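Long-range contact in heterodimeric restriction endonuclease R.BspD6I small subunit (Bacillus sp., PDB 2P14), which probably acts as the catalytic, DNA-cleaving subunit of a heterodimeric type IIS restriction endonuclease, partnering a monomeric site-specific nickase: residues 16-28 against 38-52. Residues are numbered along the deposited sequence; the frame is centred on the assembly and turned at random.
With GOL (glycerol), chain D.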
loop_
_atom_site.group_PDB
_atom_site.type_symbol
_atom_site.label_atom_id
_atom_site.label_comp_id
_atom_site.label_asym_id
_atom_site.label_seq_id
_atom_site.Cartn_x
_atom_site.Cartn_y
_atom_site.Cartn_z
ATOM N N ASN A 16 -4.820 19.466 0.684
ATOM C CA ASN A 16 -3.691 18.813 0.039
ATOM C C ASN A 16 -3.995 17.319 -0.039
ATOM O O ASN A 16 -3.632 16.523 0.870
ATOM C CB ASN A 16 -2.409 19.075 0.828
ATOM C CG ASN A 16 -1.175 18.586 0.115
ATOM O OD1 ASN A 16 -1.076 17.404 -0.256
ATOM N ND2 ASN A 16 -0.209 19.492 -0.096
ATOM N N PRO A 17 -4.726 16.932 -1.095
ATOM C CA PRO A 17 -5.150 15.524 -1.126
ATOM C C PRO A 17 -4.039 14.463 -0.935
ATOM O O PRO A 17 -4.248 13.478 -0.203
ATOM C CB PRO A 17 -5.885 15.409 -2.468
ATOM C CG PRO A 17 -6.451 16.850 -2.656
ATOM C CD PRO A 17 -5.294 17.714 -2.215
ATOM N N PRO A 18 -2.876 14.619 -1.598
ATOM C CA PRO A 18 -1.795 13.631 -1.340
ATOM C C PRO A 18 -1.441 13.437 0.128
ATOM O O PRO A 18 -1.234 12.289 0.576
ATOM C CB PRO A 18 -0.608 14.237 -2.088
ATOM C CG PRO A 18 -1.317 14.899 -3.299
ATOM C CD PRO A 18 -2.469 15.593 -2.635
ATOM N N ASN A 19 -1.347 14.517 0.882
ATOM C CA ASN A 19 -1.013 14.446 2.298
ATOM C C ASN A 19 -2.093 13.697 3.082
ATOM O O ASN A 19 -1.809 12.888 3.977
ATOM C CB ASN A 19 -0.848 15.861 2.889
ATOM C CG ASN A 19 0.435 16.551 2.449
ATOM O OD1 ASN A 19 1.336 15.951 1.867
ATOM N ND2 ASN A 19 0.514 17.842 2.752
ATOM N N TYR A 20 -3.357 13.967 2.753
ATOM C CA TYR A 20 -4.459 13.307 3.468
ATOM C C TYR A 20 -4.650 11.848 3.040
ATOM O O TYR A 20 -5.093 11.033 3.832
ATOM C CB TYR A 20 -5.770 14.084 3.341
ATOM C CG TYR A 20 -5.788 15.350 4.163
ATOM C CD1 TYR A 20 -6.437 15.406 5.396
ATOM C CD2 TYR A 20 -5.119 16.494 3.704
ATOM C CE1 TYR A 20 -6.434 16.632 6.167
ATOM C CE2 TYR A 20 -5.103 17.672 4.452
ATOM C CZ TYR A 20 -5.761 17.726 5.658
ATOM O OH TYR A 20 -5.735 18.951 6.335
ATOM N N PHE A 21 -4.261 11.532 1.815
ATOM C CA PHE A 21 -4.377 10.149 1.323
ATOM C C PHE A 21 -3.414 9.249 2.070
ATOM O O PHE A 21 -3.805 8.175 2.577
ATOM C CB PHE A 21 -4.104 10.147 -0.186
ATOM C CG PHE A 21 -4.424 8.861 -0.878
ATOM C CD1 PHE A 21 -5.677 8.276 -0.763
ATOM C CD2 PHE A 21 -3.466 8.251 -1.669
ATOM C CE1 PHE A 21 -5.962 7.073 -1.451
ATOM C CE2 PHE A 21 -3.731 7.053 -2.336
ATOM C CZ PHE A 21 -4.981 6.478 -2.249
ATOM N N GLU A 22 -2.150 9.662 2.186
ATOM C CA GLU A 22 -1.163 8.842 2.926
ATOM C C GLU A 22 -1.542 8.784 4.407
ATOM O O GLU A 22 -1.507 7.714 5.040
ATOM C CB GLU A 22 0.283 9.335 2.706
ATOM C CG GLU A 22 0.631 10.692 3.295
ATOM C CD GLU A 22 2.021 11.182 2.870
ATOM O OE1 GLU A 22 2.776 10.403 2.260
ATOM O OE2 GLU A 22 2.344 12.357 3.185
ATOM N N TRP A 23 -1.987 9.914 4.953
ATOM C CA TRP A 23 -2.409 9.929 6.345
ATOM C C TRP A 23 -3.583 8.997 6.632
ATOM O O TRP A 23 -3.574 8.262 7.640
ATOM C CB TRP A 23 -2.770 11.363 6.741
ATOM C CG TRP A 23 -3.399 11.507 8.106
ATOM C CD1 TRP A 23 -2.772 11.427 9.316
ATOM C CD2 TRP A 23 -4.789 11.753 8.390
ATOM N NE1 TRP A 23 -3.680 11.641 10.339
ATOM C CE2 TRP A 23 -4.922 11.841 9.803
ATOM C CE3 TRP A 23 -5.924 11.958 7.585
ATOM C CZ2 TRP A 23 -6.154 12.103 10.427
ATOM C CZ3 TRP A 23 -7.142 12.194 8.198
ATOM C CH2 TRP A 23 -7.251 12.269 9.612
ATOM N N ASN A 24 -4.558 8.966 5.726
ATOM C CA ASN A 24 -5.726 8.153 5.968
ATOM C C ASN A 24 -5.355 6.666 5.925
ATOM O O ASN A 24 -5.900 5.842 6.702
ATOM C CB ASN A 24 -6.825 8.435 4.965
ATOM C CG ASN A 24 -8.174 8.032 5.509
ATOM O OD1 ASN A 24 -8.506 8.368 6.661
ATOM N ND2 ASN A 24 -8.953 7.300 4.718
ATOM N N THR A 25 -4.409 6.351 5.054
ATOM C CA THR A 25 -3.935 4.980 4.934
ATOM C C THR A 25 -3.178 4.562 6.227
ATOM O O THR A 25 -3.348 3.460 6.759
ATOM C CB THR A 25 -3.089 4.839 3.670
ATOM O OG1 THR A 25 -3.862 5.244 2.536
ATOM C CG2 THR A 25 -2.658 3.370 3.509
ATOM N N TYR A 26 -2.318 5.434 6.735
ATOM C CA TYR A 26 -1.712 5.245 8.051
ATOM C C TYR A 26 -2.776 5.009 9.147
ATOM O O TYR A 26 -2.601 4.116 9.985
ATOM C CB TYR A 26 -0.866 6.490 8.342
ATOM C CG TYR A 26 -0.575 6.758 9.800
ATOM C CD1 TYR A 26 0.447 6.091 10.479
ATOM C CD2 TYR A 26 -1.333 7.702 10.493
ATOM C CE1 TYR A 26 0.713 6.363 11.830
ATOM C CE2 TYR A 26 -1.071 7.979 11.827
ATOM C CZ TYR A 26 -0.077 7.303 12.488
ATOM O OH TYR A 26 0.151 7.632 13.813
ATOM N N ARG A 27 -3.858 5.787 9.144
ATOM C CA ARG A 27 -4.934 5.560 10.133
ATOM C C ARG A 27 -5.483 4.131 10.066
ATOM O O ARG A 27 -5.788 3.552 11.100
ATOM C CB ARG A 27 -6.082 6.563 9.959
ATOM C CG ARG A 27 -5.680 8.022 10.243
ATOM C CD ARG A 27 -6.882 8.798 10.741
ATOM N NE ARG A 27 -7.884 8.931 9.698
ATOM C CZ ARG A 27 -9.152 9.300 9.900
ATOM N NH1 ARG A 27 -9.615 9.577 11.130
ATOM N NH2 ARG A 27 -9.964 9.394 8.879
ATOM N N VAL A 28 -5.610 3.573 8.862
ATOM C CA VAL A 28 -6.091 2.179 8.727
ATOM C C VAL A 28 -5.149 1.213 9.442
ATOM O O VAL A 28 -5.578 0.378 10.271
ATOM C CB VAL A 28 -6.222 1.772 7.245
ATOM C CG1 VAL A 28 -6.545 0.250 7.147
ATOM C CG2 VAL A 28 -7.291 2.552 6.578
ATOM N N LEU A 38 5.332 1.226 13.643
ATOM C CA LEU A 38 4.572 1.847 12.556
ATOM C C LEU A 38 5.166 3.232 12.362
ATOM O O LEU A 38 5.175 4.042 13.292
ATOM C CB LEU A 38 3.072 1.952 12.885
ATOM C CG LEU A 38 2.157 2.632 11.861
ATOM C CD1 LEU A 38 2.070 1.821 10.542
ATOM C CD2 LEU A 38 0.761 2.815 12.443
ATOM N N VAL A 39 5.691 3.499 11.173
ATOM C CA VAL A 39 6.474 4.730 10.935
ATOM C C VAL A 39 5.869 5.492 9.754
ATOM O O VAL A 39 6.062 5.089 8.595
ATOM C CB VAL A 39 7.953 4.392 10.644
ATOM C CG1 VAL A 39 8.796 5.678 10.617
ATOM C CG2 VAL A 39 8.497 3.452 11.696
ATOM N N PRO A 40 5.100 6.564 10.039
ATOM C CA PRO A 40 4.613 7.432 8.977
ATOM C C PRO A 40 5.696 8.408 8.554
ATOM O O PRO A 40 6.271 9.104 9.403
ATOM C CB PRO A 40 3.436 8.164 9.641
ATOM C CG PRO A 40 3.818 8.257 11.096
ATOM C CD PRO A 40 4.626 6.994 11.374
ATOM N N ASN A 41 6.012 8.420 7.262
ATOM C CA ASN A 41 6.985 9.387 6.749
ATOM C C ASN A 41 6.318 10.705 6.355
ATOM O O ASN A 41 6.331 11.082 5.182
ATOM C CB ASN A 41 7.815 8.789 5.605
ATOM C CG ASN A 41 8.861 9.743 5.089
ATOM O OD1 ASN A 41 9.271 10.645 5.845
ATOM N ND2 ASN A 41 9.319 9.558 3.879
ATOM N N PHE A 42 5.733 11.364 7.340
ATOM C CA PHE A 42 5.121 12.684 7.161
ATOM C C PHE A 42 4.859 13.200 8.560
ATOM O O PHE A 42 4.969 12.463 9.557
ATOM C CB PHE A 42 3.820 12.620 6.314
ATOM C CG PHE A 42 2.814 11.577 6.787
ATOM C CD1 PHE A 42 1.890 11.880 7.797
ATOM C CD2 PHE A 42 2.775 10.310 6.205
ATOM C CE1 PHE A 42 0.964 10.927 8.229
ATOM C CE2 PHE A 42 1.850 9.355 6.658
ATOM C CZ PHE A 42 0.958 9.672 7.641
ATOM N N LYS A 43 4.510 14.485 8.637
ATOM C CA LYS A 43 4.272 15.115 9.932
ATOM C C LYS A 43 2.853 15.625 10.080
ATOM O O LYS A 43 2.131 15.808 9.103
ATOM C CB LYS A 43 5.258 16.274 10.155
ATOM C CG LYS A 43 6.716 15.855 10.035
ATOM C CD LYS A 43 7.155 14.888 11.159
ATOM C CE LYS A 43 7.361 15.644 12.494
ATOM N NZ LYS A 43 7.816 14.796 13.638
ATOM N N LEU A 44 2.463 15.865 11.321
ATOM C CA LEU A 44 1.173 16.471 11.607
ATOM C C LEU A 44 1.398 17.856 12.160
ATOM O O LEU A 44 2.392 18.114 12.857
ATOM C CB LEU A 44 0.413 15.655 12.631
ATOM C CG LEU A 44 0.214 14.152 12.455
ATOM C CD1 LEU A 44 -0.688 13.702 13.574
ATOM C CD2 LEU A 44 -0.422 13.839 11.109
ATOM N N ASP A 45 0.467 18.752 11.863
ATOM C CA ASP A 45 0.511 20.086 12.466
ATOM C C ASP A 45 -0.068 20.021 13.869
ATOM O O ASP A 45 -0.355 18.942 14.389
ATOM C CB ASP A 45 -0.170 21.137 11.584
ATOM C CG ASP A 45 -1.697 20.953 11.460
ATOM O OD1 ASP A 45 -2.338 20.224 12.256
ATOM O OD2 ASP A 45 -2.238 21.601 10.547
ATOM N N ASP A 46 -0.260 21.180 14.496
ATOM C CA ASP A 46 -0.730 21.173 15.880
ATOM C C ASP A 46 -2.215 20.832 16.030
ATOM O O ASP A 46 -2.670 20.490 17.118
ATOM C CB ASP A 46 -0.274 22.444 16.619
ATOM C CG ASP A 46 1.253 22.482 16.795
ATOM O OD1 ASP A 46 1.821 21.445 17.224
ATOM O OD2 ASP A 46 1.896 23.514 16.480
ATOM N N SER A 47 -2.948 20.868 14.917
ATOM C CA SER A 47 -4.340 20.429 14.887
ATOM C C SER A 47 -4.495 18.949 14.542
ATOM O O SER A 47 -5.621 18.467 14.410
ATOM C CB SER A 47 -5.150 21.259 13.884
ATOM O OG SER A 47 -5.318 22.595 14.328
ATOM N N GLY A 48 -3.374 18.242 14.377
ATOM C CA GLY A 48 -3.410 16.818 14.049
ATOM C C GLY A 48 -3.642 16.559 12.563
ATOM O O GLY A 48 -3.898 15.422 12.174
ATOM N N HIS A 49 -3.601 17.616 11.751
ATOM C CA HIS A 49 -3.713 17.512 10.284
ATOM C C HIS A 49 -2.384 17.104 9.669
ATOM O O HIS A 49 -1.342 17.628 10.045
ATOM C CB HIS A 49 -4.126 18.852 9.667
ATOM C CG HIS A 49 -5.599 19.110 9.707
ATOM N ND1 HIS A 49 -6.309 19.218 10.886
ATOM C CD2 HIS A 49 -6.502 19.261 8.708
ATOM C CE1 HIS A 49 -7.585 19.430 10.611
ATOM N NE2 HIS A 49 -7.730 19.466 9.296
ATOM N N PRO A 50 -2.420 16.186 8.688
ATOM C CA PRO A 50 -1.187 15.824 8.016
ATOM C C PRO A 50 -0.733 17.015 7.180
ATOM O O PRO A 50 -1.554 17.685 6.533
ATOM C CB PRO A 50 -1.611 14.650 7.112
ATOM C CG PRO A 50 -3.084 14.933 6.831
ATOM C CD PRO A 50 -3.596 15.479 8.131
ATOM N N ILE A 51 0.575 17.265 7.203
ATOM C CA ILE A 51 1.156 18.390 6.466
ATOM C C ILE A 51 2.375 18.009 5.628
ATOM O O ILE A 51 3.105 18.879 5.184
ATOM C CB ILE A 51 1.477 19.624 7.391
ATOM C CG1 ILE A 51 2.314 19.223 8.612
ATOM C CG2 ILE A 51 0.204 20.352 7.792
ATOM C CD1 ILE A 51 3.753 18.976 8.328
ATOM N N GLY A 52 2.579 16.714 5.375
ATOM C CA GLY A 52 3.650 16.278 4.494
ATOM C C GLY A 52 4.997 16.368 5.189
ATOM O O GLY A 52 5.164 15.831 6.293
HETATM C C1 GOL D . 3.050 6.027 15.020
HETATM O O1 GOL D . 2.683 7.341 15.386
HETATM C C2 GOL D . 3.866 5.433 16.160
HETATM O O2 GOL D . 3.610 4.052 16.264
HETATM C C3 GOL D . 5.359 5.723 15.937
HETATM O O3 GOL D . 6.178 4.624 16.272
HETATM O O HOH W 1 1.051 13.971 4.924
HETATM O O HOH W 2 -1.636 19.109 4.075
HETATM O O HOH W 3 2.712 19.661 2.240
HETATM O O HOH W 4 -3.144 20.003 6.399
HETATM O O HOH W 5 5.465 10.526 2.567
#
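Helix 17-28 packs across a beta hairpin and the end of the strand before it, its axis 7.5 Å from that of strand 50-52 at an angle of 117°, with Asn19 beside Gly52 and Tyr26 beside Pro40. The hairpin, 43-44 with 50-52, turns through a type I beta turn at Asp45 to Gly48. It follows edge strand 37-40 of the mixed sheet, in a family of the PDDEXK nuclease clan.

Pro50 lies between two rings. Its CG sits over the centre of the Tyr20 ring, 3.7 Å from the centroid, as a CH-pi contact. Its CD lies over the five-membered ring of Trp23, and Arg27 CD lies against the opposite face, toward the rim. A water 2.8 Å from Tyr20 OH donates to Pro50 O. Replacing Tyr20 by an alanine removes ring and hydroxyl, and would probably leave one side of Pro50 uncovered and this water without a partner.

Phe42 points its edge at the face of Tyr26 in an offset edge-to-face pair, planes roughly perpendicular. With CG anti to the backbone N (chi1 158°), the Tyr26 ring reaches Leu38 and Pro40; its CE1 is 3.6 Å from Leu38 CD2. The Glu22 side chain runs antiparallel to Phe42, its CD 3.5 Å from Phe42 CD2, carboxylate and ring planes 19° apart.

No direct hydrogen bond joins the segments; waters do. Two accept from Asn19 ND2, one 2.8 Å away and donating to Pro50 O, the other donating to Ile51 O.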